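Local coordinates for CRISPR-associated protein,CRISPR-associated endonuclease Cas9 (Corynebacterium diphtheriae, PDB 6JOO) that is an RNA-guided DNA endonuclease of the CRISPR adaptive immune system, here an engineered fusion in complex with guide RNA and target DNA, at residues L34-H39 / D642-M647; L428-R433 / L447-I452; V670-Q675 / T718-G723. All blocks are in the same frame, centred on the assembly; numbering follows the deposited sequence.

Contact 1 (L34-H39 / D642-M647); sequences LSLVSH and DRVVVM
Val645 threads between Leu36 and Ser38, giving its N-H to one and its carbonyl to the other, the usual alternation of a parallel strand pair. Leu36 O accepts from Val645 N at 3.0 Å. The next bond is close to straight: Ser38 N lies 2.8 Å from Val645 O, with an N-H...O angle of 168°. Beyond it the ladder slackens, since Met647 N reaches Ser38 O only weakly, at 3.4 Å. Side chains leave the sheet in turn, Val37, His39, Val645 and Met647 to one face, Ser38 and Val646 to the other. Met647, a selenomethionine, has CG set between its backbone N and carbonyl carbon (chi1 72°), and the extended chain beyond carries its CE methyl obliquely over the neighbouring strand. There CE lies 4.0 Å from Val37 CG1 and 4.1 Å from His39 CD2, while NE2 of that histidine bonds to Asn649 OD1. The pairing places 645-647 at the border of the mixed, RNase H-like sheet of the discontinuous RuvC-like domain, next to strand 30-40. In this construct the two strands come from different parts of the engineered fusion. On the face of Ser38 and Val646, Ser38 OG turns from the strand pair to bond with Ala571 N and Arg567 O. Buried nearby, Leu36 CD1 meets Val644 CG2 at 4.2 Å, and both side chains pack on Ala571 of helix 569-577. The contact thins at the exposed Arg643, which only skirts strand 30-40, its NE paired with Asp638 instead.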
loop_
_atom_site.group_PDB
_atom_site.type_symbol
_atom_site.label_atom_id
_atom_site.label_comp_id
_atom_site.label_asym_id
_atom_site.label_seq_id
_atom_site.Cartn_x
_atom_site.Cartn_y
_atom_site.Cartn_z
ATOM N N LEU A 34 -1.745 -16.192 32.856
ATOM C CA LEU A 34 -2.995 -16.349 32.122
ATOM C C LEU A 34 -2.748 -16.508 30.624
ATOM O O LEU A 34 -3.303 -17.410 29.989
ATOM C CB LEU A 34 -3.920 -15.161 32.404
ATOM C CG LEU A 34 -4.349 -14.960 33.862
ATOM C CD1 LEU A 34 -5.274 -13.758 34.008
ATOM C CD2 LEU A 34 -5.011 -16.217 34.409
ATOM N N SER A 35 -1.913 -15.649 30.043
ATOM C CA SER A 35 -1.638 -15.714 28.613
ATOM C C SER A 35 -0.286 -15.079 28.331
ATOM O O SER A 35 -0.050 -13.928 28.707
ATOM C CB SER A 35 -2.742 -15.008 27.808
ATOM O OG SER A 35 -2.491 -15.070 26.412
ATOM N N LEU A 36 0.596 -15.835 27.681
ATOM C CA LEU A 36 1.898 -15.341 27.246
ATOM C C LEU A 36 1.980 -15.525 25.738
ATOM O O LEU A 36 1.975 -16.658 25.246
ATOM C CB LEU A 36 3.036 -16.071 27.955
ATOM C CG LEU A 36 3.067 -15.914 29.474
ATOM C CD1 LEU A 36 4.265 -16.643 30.060
ATOM C CD2 LEU A 36 3.088 -14.443 29.858
ATOM N N VAL A 37 2.052 -14.415 25.006
ATOM C CA VAL A 37 1.980 -14.439 23.552
ATOM C C VAL A 37 3.068 -13.534 22.990
ATOM O O VAL A 37 3.164 -12.361 23.370
ATOM C CB VAL A 37 0.595 -14.002 23.042
ATOM C CG1 VAL A 37 0.645 -13.712 21.552
ATOM C CG2 VAL A 37 -0.442 -15.079 23.347
ATOM N N SER A 38 3.895 -14.081 22.097
ATOM C CA SER A 38 4.857 -13.308 21.314
ATOM C C SER A 38 4.299 -13.231 19.897
ATOM O O SER A 38 4.556 -14.095 19.059
ATOM C CB SER A 38 6.242 -13.948 21.345
ATOM O OG SER A 38 6.781 -13.970 22.655
ATOM N N HIS A 39 3.515 -12.188 19.633
ATOM C CA HIS A 39 2.844 -12.049 18.347
ATOM C C HIS A 39 3.786 -11.433 17.321
ATOM O O HIS A 39 4.383 -10.380 17.564
ATOM C CB HIS A 39 1.587 -11.192 18.490
ATOM C CG HIS A 39 0.738 -11.152 17.259
ATOM N ND1 HIS A 39 0.868 -10.175 16.295
ATOM C CD2 HIS A 39 -0.255 -11.970 16.835
ATOM C CE1 HIS A 39 -0.009 -10.392 15.331
ATOM N NE2 HIS A 39 -0.702 -11.475 15.633
ATOM N N ASP A 642 6.850 -25.240 27.631
ATOM C CA ASP A 642 6.629 -24.612 26.327
ATOM C C ASP A 642 5.205 -24.066 26.214
ATOM O O ASP A 642 4.507 -24.279 25.221
ATOM C CB ASP A 642 6.940 -25.582 25.184
ATOM C CG ASP A 642 7.120 -24.875 23.855
ATOM O OD1 ASP A 642 7.044 -23.628 23.828
ATOM O OD2 ASP A 642 7.338 -25.565 22.838
ATOM N N ARG A 643 4.772 -23.357 27.256
ATOM C CA ARG A 643 3.466 -22.713 27.246
ATOM C C ARG A 643 3.517 -21.284 26.722
ATOM O O ARG A 643 2.463 -20.651 26.596
ATOM C CB ARG A 643 2.850 -22.724 28.650
ATOM C CG ARG A 643 2.652 -24.120 29.228
ATOM C CD ARG A 643 1.382 -24.224 30.072
ATOM N NE ARG A 643 1.378 -23.323 31.224
ATOM C CZ ARG A 643 0.568 -22.276 31.355
ATOM N NH1 ARG A 643 -0.315 -21.992 30.407
ATOM N NH2 ARG A 643 0.636 -21.514 32.440
ATOM N N VAL A 644 4.702 -20.765 26.422
ATOM C CA VAL A 644 4.830 -19.451 25.800
ATOM C C VAL A 644 4.493 -19.597 24.323
ATOM O O VAL A 644 5.139 -20.364 23.600
ATOM C CB VAL A 644 6.242 -18.882 25.996
ATOM C CG1 VAL A 644 6.308 -17.450 25.501
ATOM C CG2 VAL A 644 6.646 -18.968 27.457
ATOM N N VAL A 645 3.476 -18.871 23.873
ATOM C CA VAL A 645 2.924 -19.038 22.535
ATOM C C VAL A 645 3.539 -17.997 21.608
ATOM O O VAL A 645 3.442 -16.791 21.862
ATOM C CB VAL A 645 1.391 -18.933 22.549
ATOM C CG1 VAL A 645 0.854 -18.791 21.137
ATOM C CG2 VAL A 645 0.794 -20.158 23.220
ATOM N N VAL A 646 4.176 -18.467 20.538
ATOM C CA VAL A 646 4.641 -17.622 19.444
ATOM C C VAL A 646 3.701 -17.857 18.272
ATOM O O VAL A 646 3.609 -18.981 17.763
ATOM C CB VAL A 646 6.092 -17.937 19.052
ATOM C CG1 VAL A 646 6.588 -16.937 18.024
ATOM C CG2 VAL A 646 6.985 -17.944 20.275
HETATM N N MSE A 647 2.999 -16.807 17.847
HETATM C CA MSE A 647 2.011 -16.947 16.781
HETATM C C MSE A 647 1.894 -15.719 15.881
HETATM O O MSE A 647 2.389 -14.638 16.209
HETATM C CB MSE A 647 0.639 -17.253 17.370
HETATM C CG MSE A 647 0.003 -16.067 18.063
HETATM SE SE MSE A 647 -1.834 -16.447 18.556
HETATM C CE MSE A 647 -2.375 -14.651 19.092
#

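Contact 2 (L428-R433 / L447-I452); sequences LVRLTR and LQEFGI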
loop_
_atom_site.group_PDB
_atom_site.type_symbol
_atom_site.label_atom_id
_atom_site.label_comp_id
_atom_site.label_asym_id
_atom_site.label_seq_id
_atom_site.Cartn_x
_atom_site.Cartn_y
_atom_site.Cartn_z
ATOM N N LEU A 428 -14.185 28.207 14.913
ATOM C CA LEU A 428 -13.177 29.250 14.756
ATOM C C LEU A 428 -13.793 30.636 14.893
ATOM O O LEU A 428 -13.229 31.506 15.566
ATOM C CB LEU A 428 -12.477 29.106 13.404
ATOM C CG LEU A 428 -11.227 28.226 13.288
ATOM C CD1 LEU A 428 -10.031 28.893 13.913
ATOM C CD2 LEU A 428 -11.428 26.862 13.895
ATOM N N VAL A 429 -14.955 30.852 14.272
ATOM C CA VAL A 429 -15.636 32.142 14.355
ATOM C C VAL A 429 -16.224 32.360 15.746
ATOM O O VAL A 429 -16.135 33.460 16.306
ATOM C CB VAL A 429 -16.715 32.234 13.259
ATOM C CG1 VAL A 429 -17.864 33.131 13.701
ATOM C CG2 VAL A 429 -16.107 32.742 11.963
ATOM N N ARG A 430 -16.827 31.320 16.326
ATOM C CA ARG A 430 -17.532 31.488 17.593
ATOM C C ARG A 430 -16.586 31.878 18.721
ATOM O O ARG A 430 -16.970 32.635 19.621
ATOM C CB ARG A 430 -18.291 30.206 17.936
ATOM C CG ARG A 430 -19.641 30.116 17.248
ATOM C CD ARG A 430 -20.195 28.699 17.217
ATOM N NE ARG A 430 -19.982 27.975 18.467
ATOM C CZ ARG A 430 -20.644 28.210 19.597
ATOM N NH1 ARG A 430 -21.562 29.172 19.657
ATOM N NH2 ARG A 430 -20.377 27.491 20.678
ATOM N N LEU A 431 -15.348 31.386 18.696
ATOM C CA LEU A 431 -14.444 31.700 19.796
ATOM C C LEU A 431 -13.852 33.097 19.671
ATOM O O LEU A 431 -13.576 33.735 20.690
ATOM C CB LEU A 431 -13.336 30.653 19.904
ATOM C CG LEU A 431 -13.645 29.514 20.875
ATOM C CD1 LEU A 431 -14.727 28.618 20.306
ATOM C CD2 LEU A 431 -12.387 28.745 21.223
ATOM N N THR A 432 -13.665 33.598 18.448
ATOM C CA THR A 432 -13.250 34.989 18.289
ATOM C C THR A 432 -14.329 35.946 18.781
ATOM O O THR A 432 -14.022 36.969 19.405
ATOM C CB THR A 432 -12.906 35.279 16.829
ATOM O OG1 THR A 432 -13.561 34.326 15.983
ATOM C CG2 THR A 432 -11.408 35.205 16.615
ATOM N N ARG A 433 -15.597 35.628 18.510
ATOM C CA ARG A 433 -16.698 36.441 19.017
ATOM C C ARG A 433 -16.698 36.461 20.540
ATOM O O ARG A 433 -16.839 37.522 21.160
ATOM C CB ARG A 433 -18.028 35.911 18.481
ATOM N N LEU A 447 -12.662 28.480 27.173
ATOM C CA LEU A 447 -13.336 27.545 28.072
ATOM C C LEU A 447 -14.853 27.683 28.004
ATOM O O LEU A 447 -15.570 26.697 27.797
ATOM C CB LEU A 447 -12.843 27.759 29.505
ATOM C CG LEU A 447 -13.009 26.646 30.548
ATOM C CD1 LEU A 447 -12.080 26.893 31.728
ATOM C CD2 LEU A 447 -14.451 26.486 31.040
ATOM N N GLN A 448 -15.359 28.908 28.172
ATOM C CA GLN A 448 -16.786 29.115 28.392
ATOM C C GLN A 448 -17.640 28.712 27.197
ATOM O O GLN A 448 -18.843 28.480 27.364
ATOM C CB GLN A 448 -17.055 30.580 28.740
ATOM N N GLU A 449 -17.052 28.617 26.003
ATOM C CA GLU A 449 -17.867 28.453 24.804
ATOM C C GLU A 449 -18.589 27.113 24.771
ATOM O O GLU A 449 -19.736 27.043 24.317
ATOM C CB GLU A 449 -17.012 28.620 23.545
ATOM C CG GLU A 449 -17.357 29.865 22.714
ATOM C CD GLU A 449 -18.838 29.948 22.360
ATOM O OE1 GLU A 449 -19.378 31.066 22.236
ATOM O OE2 GLU A 449 -19.480 28.892 22.213
ATOM N N PHE A 450 -17.953 26.046 25.251
ATOM C CA PHE A 450 -18.475 24.700 25.061
ATOM C C PHE A 450 -18.956 24.022 26.334
ATOM O O PHE A 450 -19.436 22.885 26.262
ATOM C CB PHE A 450 -17.411 23.812 24.398
ATOM C CG PHE A 450 -16.867 24.375 23.115
ATOM C CD1 PHE A 450 -17.573 24.233 21.933
ATOM C CD2 PHE A 450 -15.655 25.050 23.091
ATOM C CE1 PHE A 450 -17.085 24.749 20.753
ATOM C CE2 PHE A 450 -15.162 25.566 21.910
ATOM C CZ PHE A 450 -15.880 25.414 20.740
ATOM N N GLY A 451 -18.855 24.676 27.485
ATOM C CA GLY A 451 -19.147 23.985 28.728
ATOM C C GLY A 451 -18.245 22.790 28.944
ATOM O O GLY A 451 -18.691 21.761 29.467
ATOM N N ILE A 452 -16.979 22.902 28.544
ATOM C CA ILE A 452 -16.011 21.814 28.633
ATOM C C ILE A 452 -15.292 21.929 29.969
ATOM O O ILE A 452 -14.681 22.964 30.264
ATOM C CB ILE A 452 -15.012 21.851 27.463
#
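Glu449 leads the second segment into the contact, with its aliphatic stem laid obliquely against Leu431 and its carboxylate carried on toward Arg430. Glu449 CG is 3.8 Å from Leu431 CD1, and CB of the same glutamate is 4.0 Å from that methyl. A bend at chi2 (-53°) lets the two ends of this one side chain do different work: the methylenes stay on the leucine while the carboxylate rises to the guanidinium. Arg430, itself bent at chi3, reaches across from the first helix, and the opposite charges are modelled as a salt bridge. Its geometry is doubtful, because Arg430 NH2 and Glu449 OE2 are placed too close to each other. One residue further, Phe450 turns its ring back toward the first helix, with CG anti to its own carbonyl carbon (chi1 -54°). Its far end, CZ, touches Leu431 CD1, and the two side chains cross at about a right angle. Glu449 CB sits 3.8 Å above one face of the ring, offset toward the rim. Leu431 CD1 thus touches both the glutamate stem and the end of the aromatic ring, and the stem in turn lies over that ring. Gly451 then leaves helical geometry with positive phi (60°), ending the weakly bonded helix. Both segments belong to the alpha-helical lobe, in the first part of the fusion, and join helices 425-436 and 444-450, consecutive in the chain. The ring of Phe450 also rests on Thr427 and Leu253, whereas Leu428 and Thr432 pack the first helix onto helix 265-277.

Contact 3 (V670-Q675 / T718-G723); sequences VKLSSQ and THVYAG. With ZN (zinc ion), chain F.
Ser673 meets Ala722 twice, its backbone N-H and its hydroxyl both ending on one carbonyl oxygen. The two donors approach differently. Ser673 N is 3.1 Å from Ala722 O and lies in the carbonyl plane, on a lone pair, although the N-H...O angle is a bent 136°. Ser673 OG donates to Ala722 O at the same 3.1 Å, but from a position tilted 33° from that plane. What makes the second bond possible is the serine torsion, which holds OG between the backbone N and the carbonyl carbon (chi1 54°). Beside the polar pair Ser673 CB packs on Ala722 CB at 3.7 Å. Leu672 points toward the second segment. Its CB lies 3.3 Å from Tyr721 O, and the side chain runs on until CD1 stands 3.6 Å from Val720 CG1, a methyl-to-methyl contact beside the backbone. A type I turn from Lys671 to Ser674, closed by a bond from Ser674 N to Lys671 O, presents these neighbouring side chains. Arg711 bonds to the carbonyls of Leu672 and Ser674. All this lies in the beta-hairpin domain, in the second part of the fusion. Earlier in the second segment, His719 ND1 binds a zinc ion at 2.0 Å, and His712 is its other protein ligand. Val720 O accepts a bond from His712 ND1, so the carbonyl next to Leu672 CD1 is also second-shell to the metal; with the zinc bond it helps fix the rotation of that imidazole and would probably strengthen NE2 as a zinc donor.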
loop_
_atom_site.group_PDB
_atom_site.type_symbol
_atom_site.label_atom_id
_atom_site.label_comp_id
_atom_site.label_asym_id
_atom_site.label_seq_id
_atom_site.Cartn_x
_atom_site.Cartn_y
_atom_site.Cartn_z
ATOM N N VAL A 670 3.645 -22.654 -32.691
ATOM C CA VAL A 670 3.951 -23.945 -33.297
ATOM C C VAL A 670 2.762 -24.381 -34.140
ATOM O O VAL A 670 1.608 -24.243 -33.723
ATOM C CB VAL A 670 4.288 -24.999 -32.221
ATOM C CG1 VAL A 670 4.184 -26.408 -32.784
ATOM C CG2 VAL A 670 5.680 -24.754 -31.661
ATOM N N LYS A 671 3.048 -24.901 -35.333
ATOM C CA LYS A 671 1.987 -25.370 -36.215
ATOM C C LYS A 671 1.240 -26.534 -35.576
ATOM O O LYS A 671 1.827 -27.363 -34.873
ATOM C CB LYS A 671 2.568 -25.782 -37.568
ATOM C CG LYS A 671 3.248 -24.640 -38.316
ATOM C CD LYS A 671 3.962 -25.127 -39.564
ATOM C CE LYS A 671 4.707 -23.991 -40.253
ATOM N NZ LYS A 671 5.503 -24.466 -41.421
ATOM N N LEU A 672 -0.071 -26.587 -35.824
ATOM C CA LEU A 672 -0.911 -27.607 -35.206
ATOM C C LEU A 672 -0.506 -29.012 -35.639
ATOM O O LEU A 672 -0.661 -29.967 -34.869
ATOM C CB LEU A 672 -2.378 -27.340 -35.548
ATOM C CG LEU A 672 -3.480 -28.011 -34.723
ATOM C CD1 LEU A 672 -4.739 -27.181 -34.815
ATOM C CD2 LEU A 672 -3.767 -29.429 -35.194
ATOM N N SER A 673 0.019 -29.159 -36.855
ATOM C CA SER A 673 0.393 -30.468 -37.377
ATOM C C SER A 673 1.642 -31.039 -36.723
ATOM O O SER A 673 2.028 -32.165 -37.054
ATOM C CB SER A 673 0.595 -30.383 -38.890
ATOM O OG SER A 673 1.527 -29.368 -39.220
ATOM N N SER A 674 2.276 -30.307 -35.813
ATOM C CA SER A 674 3.511 -30.760 -35.198
ATOM C C SER A 674 3.239 -31.840 -34.154
ATOM O O SER A 674 2.123 -31.992 -33.651
ATOM C CB SER A 674 4.248 -29.583 -34.559
ATOM O OG SER A 674 5.387 -30.017 -33.837
ATOM N N GLN A 675 4.283 -32.602 -33.837
ATOM C CA GLN A 675 4.189 -33.599 -32.780
ATOM C C GLN A 675 4.158 -32.904 -31.425
ATOM O O GLN A 675 4.940 -31.981 -31.174
ATOM C CB GLN A 675 5.366 -34.568 -32.861
ATOM C CG GLN A 675 5.300 -35.717 -31.870
ATOM C CD GLN A 675 6.462 -36.678 -32.011
ATOM O OE1 GLN A 675 7.505 -36.335 -32.569
ATOM N NE2 GLN A 675 6.288 -37.895 -31.508
ATOM N N THR A 718 -13.801 -21.405 -32.478
ATOM C CA THR A 718 -12.875 -21.050 -33.545
ATOM C C THR A 718 -12.160 -22.308 -34.023
ATOM O O THR A 718 -11.447 -22.957 -33.248
ATOM C CB THR A 718 -11.867 -20.009 -33.057
ATOM O OG1 THR A 718 -12.544 -18.775 -32.782
ATOM C CG2 THR A 718 -10.792 -19.768 -34.102
ATOM N N HIS A 719 -12.359 -22.657 -35.291
ATOM C CA HIS A 719 -11.680 -23.802 -35.879
ATOM C C HIS A 719 -10.236 -23.450 -36.212
ATOM O O HIS A 719 -9.937 -22.336 -36.652
ATOM C CB HIS A 719 -12.411 -24.265 -37.141
ATOM C CG HIS A 719 -13.665 -25.031 -36.864
ATOM N ND1 HIS A 719 -13.852 -26.326 -37.294
ATOM C CD2 HIS A 719 -14.791 -24.691 -36.192
ATOM C CE1 HIS A 719 -15.041 -26.750 -36.904
ATOM N NE2 HIS A 719 -15.631 -25.778 -36.234
ATOM N N VAL A 720 -9.336 -24.406 -35.990
ATOM C CA VAL A 720 -7.916 -24.237 -36.271
ATOM C C VAL A 720 -7.442 -25.445 -37.066
ATOM O O VAL A 720 -7.633 -26.588 -36.636
ATOM C CB VAL A 720 -7.087 -24.078 -34.979
ATOM C CG1 VAL A 720 -5.647 -23.756 -35.314
ATOM C CG2 VAL A 720 -7.673 -22.992 -34.092
ATOM N N TYR A 721 -6.832 -25.194 -38.220
ATOM C CA TYR A 721 -6.365 -26.262 -39.090
ATOM C C TYR A 721 -4.923 -26.639 -38.760
ATOM O O TYR A 721 -4.241 -25.979 -37.973
ATOM C CB TYR A 721 -6.489 -25.851 -40.559
ATOM C CG TYR A 721 -7.913 -25.827 -41.072
ATOM C CD1 TYR A 721 -8.729 -24.724 -40.861
ATOM C CD2 TYR A 721 -8.438 -26.906 -41.773
ATOM C CE1 TYR A 721 -10.030 -24.697 -41.330
ATOM C CE2 TYR A 721 -9.737 -26.888 -42.246
ATOM C CZ TYR A 721 -10.527 -25.782 -42.020
ATOM O OH TYR A 721 -11.821 -25.758 -42.489
ATOM N N ALA A 722 -4.458 -27.726 -39.382
ATOM C CA ALA A 722 -3.115 -28.222 -39.110
ATOM C C ALA A 722 -2.029 -27.276 -39.608
ATOM O O ALA A 722 -0.869 -27.418 -39.204
ATOM C CB ALA A 722 -2.927 -29.602 -39.738
ATOM N N GLY A 723 -2.370 -26.324 -40.471
ATOM C CA GLY A 723 -1.411 -25.364 -40.974
ATOM C C GLY A 723 -1.345 -24.063 -40.212
ATOM O O GLY A 723 -0.638 -23.141 -40.631
HETATM ZN ZN ZN F . -13.428 -28.105 -38.214
#

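In the fold
Contact 1 is the buried one, contact 2 lies at the surface of the helical lobe, and contact 3 is intermediate. Their chemistry follows. Contact 1 relies on a repeating backbone ladder within a sheet, contact 2 has no hydrogen bond across it and combines a charge pair of doubtful geometry with apolar side chains, and contact 3 gathers two donors on a single carbonyl near a zinc site. No two share a helix or strand, and the centres of contacts 2 and 3 are about 82 Å apart, on opposite sides of the chain's centre. Contact 1 alone pairs the two parts of the fusion; the chain visits contact 2 between its strands, and contact 3 follows after them.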